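Side-chain contacts in GlcNAc-alpha-1,4-Gal-releasing endo-beta-galactosidase (Clostridium perfringens, PDB 1UPS), which is an endo-beta-galactosidase that probably hydrolyses internal beta-galactosidic bonds in glycans to release GlcNAc-alpha-1,4-Gal, and carries a bound calcium ion: residues A[46-51]-A[246-251]; A[31-36]-A[122-127]; A[325-330]-A[345-350]; A[301-306]-A[412-417]. All coordinates share one frame; numbering follows the deposited sequence. Where two conformers were deposited one is given.

Contact 1 (A[46-51]-A[246-251]); sequences EKWTDY and MGTILN
The indole of Trp48 sets the outer corner of its six-membered ring against the ends of Leu250 and Thr248, within the beta-sandwich characteristic of glycoside hydrolase family 16. Thr248 and Leu250 alternate with Ile249 on strand 246-254: both point toward segment 46-51, whereas Ile249 between them turns away. The closest approach, 3.9 Å from Trp48 CH2 to Leu250 CD1, is oblique to the ring. The same CH2 lies 4.1 Å from Thr248 CG2, so one aromatic carbon meets two methyl groups.

With Trp48 CG beside its own backbone N (chi1 -55°), the indole is carried from the irregular segment toward the strand. At the other end of the ring system, NE1 donates to Asp36 OD1, a polar tie that leaves the benzo end to the apolar contact. Ile98 on strand 94-99 touches both Trp48 and Leu250, and Met274 on strand 267-279 touches both Trp48 and Thr248, placing the indole where the two sheets of the sandwich meet. At the edge of the ring, near its plane, Trp48 CZ3 lies 4.0 Å from the backbone oxygen Thr248 O.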
# COMPACT_ATOMS: atom_id res chain seq x y z
N GLU A 46 16.57 -15.58 15.21
CA GLU A 46 17.36 -15.37 14.01
C GLU A 46 16.62 -14.46 13.03
O GLU A 46 17.22 -13.94 12.09
CB GLU A 46 17.73 -16.71 13.35
CG GLU A 46 18.79 -17.52 14.11
CD GLU A 46 20.09 -16.75 14.35
OE1 GLU A 46 20.59 -16.78 15.50
OE2 GLU A 46 20.62 -16.14 13.40
N LYS A 47 15.33 -14.24 13.26
CA LYS A 47 14.50 -13.41 12.36
C LYS A 47 14.01 -12.11 13.00
O LYS A 47 13.87 -11.09 12.31
CB LYS A 47 13.29 -14.22 11.87
CG LYS A 47 13.66 -15.46 11.08
CD LYS A 47 12.45 -16.28 10.64
CE LYS A 47 12.94 -17.46 9.75
NZ LYS A 47 11.92 -18.51 9.56
N TRP A 48 13.73 -12.17 14.30
CA TRP A 48 13.06 -11.07 15.02
C TRP A 48 13.74 -10.70 16.33
O TRP A 48 14.28 -11.57 17.04
CB TRP A 48 11.60 -11.45 15.36
CG TRP A 48 10.80 -11.88 14.17
CD1 TRP A 48 10.51 -13.16 13.80
CD2 TRP A 48 10.21 -11.02 13.19
NE1 TRP A 48 9.76 -13.16 12.65
CE2 TRP A 48 9.58 -11.86 12.24
CE3 TRP A 48 10.16 -9.63 13.01
CZ2 TRP A 48 8.87 -11.36 11.14
CZ3 TRP A 48 9.46 -9.12 11.90
CH2 TRP A 48 8.84 -9.99 10.97
N THR A 49 13.65 -9.42 16.66
CA THR A 49 13.83 -8.98 18.04
C THR A 49 12.48 -8.56 18.63
O THR A 49 11.59 -8.10 17.91
CB THR A 49 14.92 -7.88 18.14
OG1 THR A 49 15.16 -7.60 19.53
CG2 THR A 49 14.47 -6.53 17.52
N ASP A 50 12.31 -8.75 19.94
CA ASP A 50 11.04 -8.42 20.60
C ASP A 50 11.11 -7.12 21.40
O ASP A 50 10.55 -6.98 22.49
CB ASP A 50 10.49 -9.60 21.41
CG ASP A 50 11.49 -10.16 22.41
OD1 ASP A 50 11.11 -11.13 23.13
OD2 ASP A 50 12.65 -9.73 22.53
N TYR A 51 11.81 -6.14 20.83
CA TYR A 51 11.85 -4.80 21.39
C TYR A 51 11.45 -3.79 20.31
O TYR A 51 11.82 -3.95 19.13
CB TYR A 51 13.26 -4.47 21.86
CG TYR A 51 13.71 -5.24 23.08
CD1 TYR A 51 14.22 -6.53 22.96
CD2 TYR A 51 13.65 -4.66 24.35
CE1 TYR A 51 14.64 -7.25 24.09
CE2 TYR A 51 14.08 -5.37 25.49
CZ TYR A 51 14.57 -6.65 25.34
OH TYR A 51 15.01 -7.35 26.44
N MET A 246 14.68 -2.23 3.32
CA MET A 246 13.78 -1.84 4.41
C MET A 246 13.64 -2.99 5.38
O MET A 246 13.73 -4.17 4.99
CB MET A 246 12.40 -1.47 3.84
CG MET A 246 12.42 -0.22 2.94
SD MET A 246 10.79 0.16 2.24
CE MET A 246 10.13 1.26 3.56
N GLY A 247 13.41 -2.64 6.65
CA GLY A 247 13.17 -3.61 7.70
C GLY A 247 11.69 -3.62 8.04
O GLY A 247 10.97 -2.71 7.64
N THR A 248 11.25 -4.64 8.78
CA THR A 248 9.83 -4.86 9.05
C THR A 248 9.53 -4.75 10.53
O THR A 248 10.28 -5.25 11.36
CB THR A 248 9.43 -6.29 8.56
OG1 THR A 248 9.56 -6.33 7.13
CG2 THR A 248 7.93 -6.58 8.83
N ILE A 249 8.40 -4.11 10.85
CA ILE A 249 7.89 -4.06 12.22
C ILE A 249 6.47 -4.60 12.22
O ILE A 249 5.67 -4.25 11.35
CB ILE A 249 7.90 -2.59 12.76
CG1 ILE A 249 9.32 -1.98 12.64
CG2 ILE A 249 7.29 -2.54 14.19
CD1 ILE A 249 9.42 -0.51 13.08
N LEU A 250 6.15 -5.45 13.20
CA LEU A 250 4.79 -5.91 13.42
C LEU A 250 4.45 -5.56 14.86
O LEU A 250 5.13 -6.01 15.79
CB LEU A 250 4.68 -7.43 13.20
CG LEU A 250 4.65 -7.89 11.75
CD1 LEU A 250 5.05 -9.40 11.64
CD2 LEU A 250 3.29 -7.63 11.14
N ASN A 251 3.41 -4.76 15.06
CA ASN A 251 3.11 -4.27 16.41
C ASN A 251 1.66 -3.87 16.63
O ASN A 251 0.84 -3.88 15.69
CB ASN A 251 4.16 -3.22 16.90
CG ASN A 251 4.10 -1.88 16.17
OD1 ASN A 251 3.60 -1.77 15.06
ND2 ASN A 251 4.66 -0.83 16.82

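Contact 2 (A[31-36]-A[122-127]); sequences KLDFSD and RGYTTK
Phe34 and Tyr124 form an offset (parallel-displaced) stack, their ring centroids 4.5 Å apart and their planes inclined by 24°. The displacement brings Phe34 CB, rather than the middle of its ring, over the centre of the tyrosine: CB sits 3.6 Å from the Tyr124 centroid, a CH-pi contact. Phe34 CD2 follows at 3.5 Å from Tyr124 CG, so the phenylalanine lies along the tyrosine from over the ring centre back toward Tyr124 CB, which Phe34 CE2 approaches. Both side chains extend with CG opposite the backbone N (chi1 177° for Phe34 and -174° for Tyr124), which sends each ring out from its own backbone toward the other segment.

The phenol is fixed at its far end. Tyr124 OH donates to Asp33 OD2 over 2.7 Å, arriving at the anti lone pair, with the carboxylate oxygen at the tyrosine edge. A water also donates to Asp33 OD2, at 2.7 Å, and bonds to Thr126 OG1; this hydroxyl is further engaged by Lys278. Two donors thus grip one carboxylate oxygen, consistent with its carrying negative charge. Asp33 and Phe34 together face Val276 in a classic beta bulge, consistent with both consecutive side chains pointing toward segment 122-127. Strand 30-36 is paired antiparallel with strand 267-279, whose Met274 touches Phe34 and whose Val276 touches Tyr124, while the loop carrying Tyr124 leads into strand 129-136, which also pairs antiparallel with strand 267-279.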
# COMPACT_ATOMS: atom_id res chain seq x y z
N LYS A 31 10.08 -17.14 -6.07
CA LYS A 31 10.85 -17.95 -5.14
C LYS A 31 10.66 -17.41 -3.74
O LYS A 31 10.73 -16.20 -3.52
CB LYS A 31 12.34 -17.95 -5.50
N LEU A 32 10.41 -18.29 -2.78
CA LEU A 32 10.23 -17.84 -1.40
C LEU A 32 11.57 -17.37 -0.82
O LEU A 32 12.56 -18.11 -0.85
CB LEU A 32 9.63 -18.96 -0.55
CG LEU A 32 9.31 -18.59 0.90
CD1 LEU A 32 8.11 -17.64 0.98
CD2 LEU A 32 9.08 -19.86 1.73
N ASP A 33 11.61 -16.12 -0.33
CA ASP A 33 12.85 -15.51 0.17
C ASP A 33 12.91 -15.44 1.69
O ASP A 33 14.01 -15.43 2.26
CB ASP A 33 13.00 -14.09 -0.42
CG ASP A 33 14.41 -13.55 -0.31
OD1 ASP A 33 15.38 -14.19 -0.80
OD2 ASP A 33 14.64 -12.44 0.22
N PHE A 34 11.73 -15.35 2.32
CA PHE A 34 11.59 -15.24 3.78
C PHE A 34 10.24 -15.80 4.19
O PHE A 34 9.23 -15.57 3.51
CB PHE A 34 11.66 -13.78 4.24
CG PHE A 34 11.43 -13.58 5.74
CD1 PHE A 34 10.17 -13.28 6.24
CD2 PHE A 34 12.49 -13.73 6.64
CE1 PHE A 34 9.96 -13.11 7.63
CE2 PHE A 34 12.30 -13.55 8.02
CZ PHE A 34 11.04 -13.24 8.52
N SER A 35 10.22 -16.52 5.30
CA SER A 35 8.95 -16.85 5.90
C SER A 35 9.07 -17.06 7.40
O SER A 35 10.11 -17.49 7.91
CB SER A 35 8.33 -18.09 5.26
OG SER A 35 9.12 -19.22 5.53
N ASP A 36 7.99 -16.70 8.09
CA ASP A 36 7.79 -17.13 9.45
C ASP A 36 6.36 -17.61 9.55
O ASP A 36 5.42 -16.84 9.36
CB ASP A 36 8.08 -16.01 10.45
CG ASP A 36 8.28 -16.53 11.85
OD1 ASP A 36 9.04 -15.92 12.64
OD2 ASP A 36 7.73 -17.59 12.22
N ARG A 122 20.47 -7.67 11.55
CA ARG A 122 19.47 -7.69 10.49
C ARG A 122 18.91 -9.10 10.37
O ARG A 122 19.57 -10.00 9.81
CB ARG A 122 20.06 -7.21 9.15
CG ARG A 122 20.79 -5.86 9.23
CD ARG A 122 21.56 -5.51 7.98
NE ARG A 122 20.74 -5.01 6.87
CZ ARG A 122 20.64 -3.72 6.53
NH1 ARG A 122 19.91 -3.37 5.48
NH2 ARG A 122 21.26 -2.79 7.25
N GLY A 123 17.71 -9.28 10.92
CA GLY A 123 16.97 -10.53 10.79
C GLY A 123 16.49 -10.74 9.37
O GLY A 123 16.73 -11.80 8.76
N TYR A 124 15.81 -9.73 8.84
CA TYR A 124 15.41 -9.71 7.44
C TYR A 124 15.25 -8.29 6.93
O TYR A 124 14.35 -7.56 7.36
CB TYR A 124 14.10 -10.49 7.20
CG TYR A 124 13.77 -10.61 5.72
CD1 TYR A 124 14.58 -11.36 4.86
CD2 TYR A 124 12.66 -9.94 5.17
CE1 TYR A 124 14.29 -11.47 3.50
CE2 TYR A 124 12.37 -10.01 3.80
CZ TYR A 124 13.19 -10.79 2.98
OH TYR A 124 12.92 -10.90 1.64
N THR A 125 16.13 -7.89 6.02
CA THR A 125 16.01 -6.61 5.34
C THR A 125 16.14 -6.89 3.85
O THR A 125 17.02 -7.67 3.43
CB THR A 125 17.14 -5.64 5.77
OG1 THR A 125 18.41 -6.29 5.60
CG2 THR A 125 17.08 -5.34 7.30
N THR A 126 15.32 -6.23 3.04
CA THR A 126 15.36 -6.48 1.60
C THR A 126 14.83 -5.30 0.79
O THR A 126 14.19 -4.41 1.35
CB THR A 126 14.58 -7.81 1.28
OG1 THR A 126 15.04 -8.37 0.03
CG2 THR A 126 13.10 -7.54 1.03
N LYS A 127 15.13 -5.28 -0.51
CA LYS A 127 14.56 -4.28 -1.42
C LYS A 127 13.75 -5.00 -2.51
O LYS A 127 14.30 -5.86 -3.22
CB LYS A 127 15.68 -3.43 -2.04
CG LYS A 127 15.22 -2.41 -3.09
CD LYS A 127 16.39 -1.60 -3.71
CE LYS A 127 17.38 -2.47 -4.47
NZ LYS A 127 18.63 -1.72 -4.83
O HOH W 1 16.52 -10.58 0.40

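Contact 3 (A[325-330]-A[345-350]); sequences AKWSKE and EYLNIE
A two-stranded hairpin, 327-332 with 335-340, meets the short strand 346-348 that follows it, through one polar and one apolar pair of side chains. Tyr346 OH donates to Glu330 OE1 in a short bond of 2.5 Å. The hydroxyl comes to the syn side of the carboxylate but 32° out of its plane, and the carboxylate stands almost perpendicular to the ring, 83° between planes, with its CD at the tyrosine edge. An extended chain beyond CG lets Glu330 span the distance to the phenol. Lys339 of the hairpin's second strand touches both partners.

Deeper in, Trp327 CZ3 packs against Leu347 CD2 at 3.6 Å, and the branch carbon Leu347 CG follows 3.8 Å from the same ring atom. The two side chains cross at about a right angle, and Leu347 CD2 approaches the ring obliquely. Short antiparallel strand pairs recur through this C-terminal region, consistent with a ricin-type beta-trefoil, and the indole bonds repeat: Trp327 NE1 reaches Leu303 O just as Trp370 NE1 reaches Leu347 O. The backbone of the leucine is thereby tied to one tryptophan while its side chain rests on another.

At the end of strand 346-348 an Asx turn is closed by Glu350 N donating to Asn348 OD1 (3.2 Å), and Asn348 ND2 donates back to Tyr346 O at 3.1 Å, with the acceptor lying in the amide plane.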
# COMPACT_ATOMS: atom_id res chain seq x y z
N ALA A 325 -5.55 2.47 -30.90
CA ALA A 325 -6.15 1.92 -29.67
C ALA A 325 -5.10 1.60 -28.61
O ALA A 325 -5.42 1.00 -27.59
CB ALA A 325 -6.96 0.65 -30.00
N LYS A 326 -3.85 1.99 -28.86
CA LYS A 326 -2.76 1.69 -27.94
C LYS A 326 -2.38 2.92 -27.13
O LYS A 326 -2.26 4.03 -27.69
CB LYS A 326 -1.55 1.14 -28.70
CG LYS A 326 -1.81 -0.23 -29.35
CD LYS A 326 -0.54 -0.78 -29.98
CE LYS A 326 -0.80 -2.09 -30.75
NZ LYS A 326 0.44 -2.47 -31.49
N TRP A 327 -2.20 2.72 -25.82
CA TRP A 327 -2.01 3.80 -24.84
C TRP A 327 -0.78 3.58 -23.96
O TRP A 327 -0.38 2.45 -23.72
CB TRP A 327 -3.26 3.93 -23.93
CG TRP A 327 -4.51 4.13 -24.72
CD1 TRP A 327 -5.25 3.16 -25.33
CD2 TRP A 327 -5.14 5.38 -25.03
NE1 TRP A 327 -6.32 3.72 -25.98
CE2 TRP A 327 -6.28 5.09 -25.82
CE3 TRP A 327 -4.88 6.72 -24.71
CZ2 TRP A 327 -7.15 6.08 -26.30
CZ3 TRP A 327 -5.74 7.72 -25.18
CH2 TRP A 327 -6.87 7.38 -25.96
N SER A 328 -0.20 4.68 -23.47
CA SER A 328 0.94 4.66 -22.54
C SER A 328 0.50 5.35 -21.27
O SER A 328 -0.40 6.20 -21.29
CB SER A 328 2.13 5.46 -23.10
OG SER A 328 2.75 4.80 -24.19
N LYS A 329 1.16 5.01 -20.16
CA LYS A 329 0.98 5.74 -18.92
C LYS A 329 2.23 6.53 -18.55
O LYS A 329 3.36 6.09 -18.77
CB LYS A 329 0.62 4.81 -17.77
CG LYS A 329 -0.59 3.94 -18.03
CD LYS A 329 -0.64 2.77 -17.05
CE LYS A 329 -1.36 3.17 -15.79
NZ LYS A 329 -1.23 2.11 -14.75
N GLU A 330 2.00 7.70 -17.96
CA GLU A 330 3.06 8.51 -17.41
C GLU A 330 2.59 8.97 -16.04
O GLU A 330 1.39 9.04 -15.79
CB GLU A 330 3.33 9.71 -18.30
CG GLU A 330 4.07 9.36 -19.58
CD GLU A 330 4.20 10.52 -20.54
OE1 GLU A 330 4.32 11.67 -20.08
OE2 GLU A 330 4.20 10.28 -21.76
N GLU A 345 -1.06 12.39 -27.65
CA GLU A 345 -1.91 13.31 -26.88
C GLU A 345 -2.31 12.73 -25.52
O GLU A 345 -2.42 11.51 -25.38
CB GLU A 345 -3.17 13.66 -27.68
CG GLU A 345 -2.93 14.41 -28.99
CD GLU A 345 -4.17 14.46 -29.87
OE1 GLU A 345 -4.51 15.56 -30.37
OE2 GLU A 345 -4.79 13.40 -30.08
N TYR A 346 -2.51 13.61 -24.54
CA TYR A 346 -2.99 13.24 -23.21
C TYR A 346 -4.49 13.42 -23.08
O TYR A 346 -5.05 14.41 -23.53
CB TYR A 346 -2.36 14.15 -22.15
CG TYR A 346 -0.88 13.99 -21.95
CD1 TYR A 346 -0.03 15.10 -22.00
CD2 TYR A 346 -0.32 12.74 -21.68
CE1 TYR A 346 1.34 14.96 -21.80
CE2 TYR A 346 1.05 12.59 -21.49
CZ TYR A 346 1.87 13.70 -21.54
OH TYR A 346 3.23 13.55 -21.34
N LEU A 347 -5.12 12.48 -22.40
CA LEU A 347 -6.53 12.62 -22.05
C LEU A 347 -6.70 13.68 -20.97
O LEU A 347 -6.01 13.64 -19.96
CB LEU A 347 -7.08 11.28 -21.56
CG LEU A 347 -7.01 10.17 -22.61
CD1 LEU A 347 -7.85 8.96 -22.13
CD2 LEU A 347 -7.48 10.67 -23.98
N ASN A 348 -7.61 14.62 -21.20
CA ASN A 348 -7.79 15.73 -20.27
C ASN A 348 -9.19 16.30 -20.32
O ASN A 348 -9.96 15.95 -21.22
CB ASN A 348 -6.76 16.84 -20.54
CG ASN A 348 -7.06 17.59 -21.81
OD1 ASN A 348 -7.69 18.65 -21.77
ND2 ASN A 348 -6.61 17.05 -22.95
N ILE A 349 -9.52 17.16 -19.36
CA ILE A 349 -10.85 17.80 -19.30
C ILE A 349 -10.78 19.33 -19.14
O ILE A 349 -11.68 19.94 -18.55
CB ILE A 349 -11.77 17.15 -18.21
CG1 ILE A 349 -11.26 17.43 -16.79
CG2 ILE A 349 -11.94 15.63 -18.48
CD1 ILE A 349 -12.26 17.04 -15.67
N GLU A 350 -9.74 19.93 -19.70
CA GLU A 350 -9.49 21.38 -19.52
C GLU A 350 -10.69 22.28 -19.83
O GLU A 350 -10.97 23.24 -19.08
CB GLU A 350 -8.26 21.83 -20.33
CG GLU A 350 -7.78 23.25 -19.97
CD GLU A 350 -7.06 23.34 -18.64
OE1 GLU A 350 -6.72 24.47 -18.22
OE2 GLU A 350 -6.82 22.29 -17.98

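Contact 4 (A[301-306]-A[412-417]); sequences KFLYIE and SQWQLI
Leu303 projects from strand 302-304 onto the indole of Trp414. Its CB points toward the segment 412-417 but stops short of it; contact begins at the branch carbon, with Leu303 CG 3.9 Å from Trp414 CZ3. Of the two methyls, CD2 does most of the touching, 3.7 Å from Trp414 CZ3 and 3.8 Å from Trp414 CH2, so that it sits against the bond joining these two ring atoms. CD1 lies farther back, 4.2 Å from Trp414 CZ3. The leucine crosses the indole at about a right angle, its methyl approaching obliquely. With CG beside the backbone N (chi1 -58°), the fork is directed at the benzo end of the tryptophan, whose opposite end is held by a bond from NE1 to Ile391 O.

In a beta-trefoil of the ricin type, with which the sequence family and these hairpins agree, the first and last strands of the domain pair to close the barrel. Here strand 291-296 runs antiparallel to strand 414-419, and its Ile294 makes a backbone hydrogen bond with Leu303 and also touches the Leu303 side chain. Leu293 and Arg295 of the same strand touch Phe302.

Phe302 makes the second bridge. Although its CB points away from segment 412-417, the ring swings back far enough for CE2 to meet the end of Ile417, 3.9 Å from CD1. Ile417 does point toward strand 302-304; its CG1 stands opposite its carbonyl carbon and extends the chain (chi2 166°), carrying CD1 to the phenylalanine rim.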
# COMPACT_ATOMS: atom_id res chain seq x y z
N LYS A 301 -16.02 -2.71 -25.10
CA LYS A 301 -15.38 -1.97 -26.20
C LYS A 301 -14.07 -1.31 -25.77
O LYS A 301 -13.82 -1.12 -24.58
CB LYS A 301 -16.32 -0.91 -26.80
CG LYS A 301 -17.73 -1.44 -27.15
CD LYS A 301 -17.69 -2.64 -28.12
CE LYS A 301 -19.13 -2.99 -28.57
NZ LYS A 301 -19.23 -4.31 -29.30
N PHE A 302 -13.24 -0.99 -26.76
CA PHE A 302 -11.90 -0.45 -26.53
C PHE A 302 -11.80 1.03 -26.89
O PHE A 302 -12.42 1.48 -27.85
CB PHE A 302 -10.89 -1.26 -27.37
CG PHE A 302 -10.66 -2.66 -26.86
CD1 PHE A 302 -11.49 -3.72 -27.25
CD2 PHE A 302 -9.61 -2.91 -25.97
CE1 PHE A 302 -11.26 -5.03 -26.77
CE2 PHE A 302 -9.37 -4.21 -25.48
CZ PHE A 302 -10.20 -5.27 -25.88
N LEU A 303 -10.98 1.78 -26.14
CA LEU A 303 -10.73 3.19 -26.43
C LEU A 303 -9.76 3.40 -27.57
O LEU A 303 -8.71 2.76 -27.62
CB LEU A 303 -10.15 3.89 -25.20
CG LEU A 303 -11.00 3.84 -23.94
CD1 LEU A 303 -10.37 4.72 -22.85
CD2 LEU A 303 -12.43 4.27 -24.27
N TYR A 304 -10.10 4.31 -28.47
CA TYR A 304 -9.21 4.72 -29.54
C TYR A 304 -9.48 6.16 -29.97
O TYR A 304 -10.54 6.71 -29.68
CB TYR A 304 -9.29 3.75 -30.73
CG TYR A 304 -10.59 3.80 -31.51
CD1 TYR A 304 -10.70 4.54 -32.69
CD2 TYR A 304 -11.72 3.07 -31.08
CE1 TYR A 304 -11.88 4.57 -33.42
CE2 TYR A 304 -12.92 3.10 -31.82
CZ TYR A 304 -12.99 3.85 -32.98
OH TYR A 304 -14.16 3.89 -33.71
N ILE A 305 -8.51 6.76 -30.67
CA ILE A 305 -8.68 8.10 -31.23
C ILE A 305 -8.74 8.00 -32.73
O ILE A 305 -7.82 7.46 -33.37
CB ILE A 305 -7.54 9.03 -30.79
CG1 ILE A 305 -7.63 9.31 -29.29
CG2 ILE A 305 -7.60 10.36 -31.56
CD1 ILE A 305 -6.49 10.18 -28.77
N GLU A 306 -9.85 8.50 -33.28
CA GLU A 306 -10.11 8.55 -34.72
C GLU A 306 -9.58 9.87 -35.28
O GLU A 306 -9.63 10.90 -34.62
CB GLU A 306 -11.63 8.46 -34.92
CG GLU A 306 -12.10 8.15 -36.33
CD GLU A 306 -13.61 8.09 -36.45
OE1 GLU A 306 -14.11 7.33 -37.32
OE2 GLU A 306 -14.31 8.80 -35.69
N SER A 412 -18.13 2.83 -15.78
CA SER A 412 -16.99 3.61 -15.29
C SER A 412 -15.77 2.75 -14.90
O SER A 412 -14.79 3.27 -14.33
CB SER A 412 -17.40 4.50 -14.09
OG SER A 412 -17.53 3.74 -12.88
N GLN A 413 -15.84 1.46 -15.21
CA GLN A 413 -14.80 0.51 -14.82
C GLN A 413 -14.07 0.04 -16.07
O GLN A 413 -14.72 -0.28 -17.09
CB GLN A 413 -15.43 -0.67 -14.06
CG GLN A 413 -16.00 -0.28 -12.71
CD GLN A 413 -16.49 -1.46 -11.89
OE1 GLN A 413 -16.22 -2.63 -12.22
NE2 GLN A 413 -17.22 -1.17 -10.81
N TRP A 414 -12.74 0.02 -15.98
CA TRP A 414 -11.86 -0.19 -17.14
C TRP A 414 -10.81 -1.26 -16.88
O TRP A 414 -10.36 -1.44 -15.75
CB TRP A 414 -11.15 1.12 -17.49
CG TRP A 414 -12.11 2.20 -17.76
CD1 TRP A 414 -12.60 3.11 -16.86
CD2 TRP A 414 -12.76 2.46 -19.00
NE1 TRP A 414 -13.49 3.95 -17.48
CE2 TRP A 414 -13.61 3.57 -18.79
CE3 TRP A 414 -12.69 1.90 -20.28
CZ2 TRP A 414 -14.40 4.12 -19.81
CZ3 TRP A 414 -13.47 2.43 -21.29
CH2 TRP A 414 -14.31 3.53 -21.06
N GLN A 415 -10.41 -1.95 -17.95
CA GLN A 415 -9.34 -2.93 -17.87
C GLN A 415 -8.17 -2.40 -18.68
O GLN A 415 -8.32 -2.16 -19.86
CB GLN A 415 -9.84 -4.25 -18.51
CG GLN A 415 -9.40 -5.49 -17.84
CD GLN A 415 -9.92 -6.76 -18.53
OE1 GLN A 415 -10.95 -6.75 -19.23
NE2 GLN A 415 -9.20 -7.85 -18.33
N LEU A 416 -7.01 -2.22 -18.05
CA LEU A 416 -5.80 -1.89 -18.82
C LEU A 416 -5.10 -3.19 -19.18
O LEU A 416 -4.65 -3.93 -18.28
CB LEU A 416 -4.85 -0.98 -18.04
CG LEU A 416 -5.10 0.49 -18.42
CD1 LEU A 416 -6.44 0.93 -17.86
CD2 LEU A 416 -3.99 1.37 -17.95
N ILE A 417 -5.00 -3.45 -20.48
CA ILE A 417 -4.48 -4.73 -20.97
C ILE A 417 -3.14 -4.51 -21.66
O ILE A 417 -3.10 -3.91 -22.74
CB ILE A 417 -5.50 -5.35 -21.96
CG1 ILE A 417 -6.85 -5.56 -21.25
CG2 ILE A 417 -4.99 -6.68 -22.52
CD1 ILE A 417 -7.98 -5.83 -22.21

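The four contacts fall into two groups. Contacts 1 and 2, with centres 11 Å apart, belong to the GH16 beta-sandwich, contact 1 using strand 246-254 of the six-stranded sheet and contact 2 strand 30-36 of the eight-stranded one. Their segments alternate along the chain and touch directly, Lys47 NZ lying 2.7 Å from Ser35 O. Contacts 3 and 4, also 11 Å apart between centres, come later, in the region resembling a beta-trefoil. The segments of contact 4 bracket those of contact 3, and Lys329 CD packs 3.7 Å from Leu416 CD2. Contact centres in different groups lie 39 to 44 Å apart, nearest atoms at least about 21 Å. The chain thus builds two successive all-beta units, with the calcium site in the first.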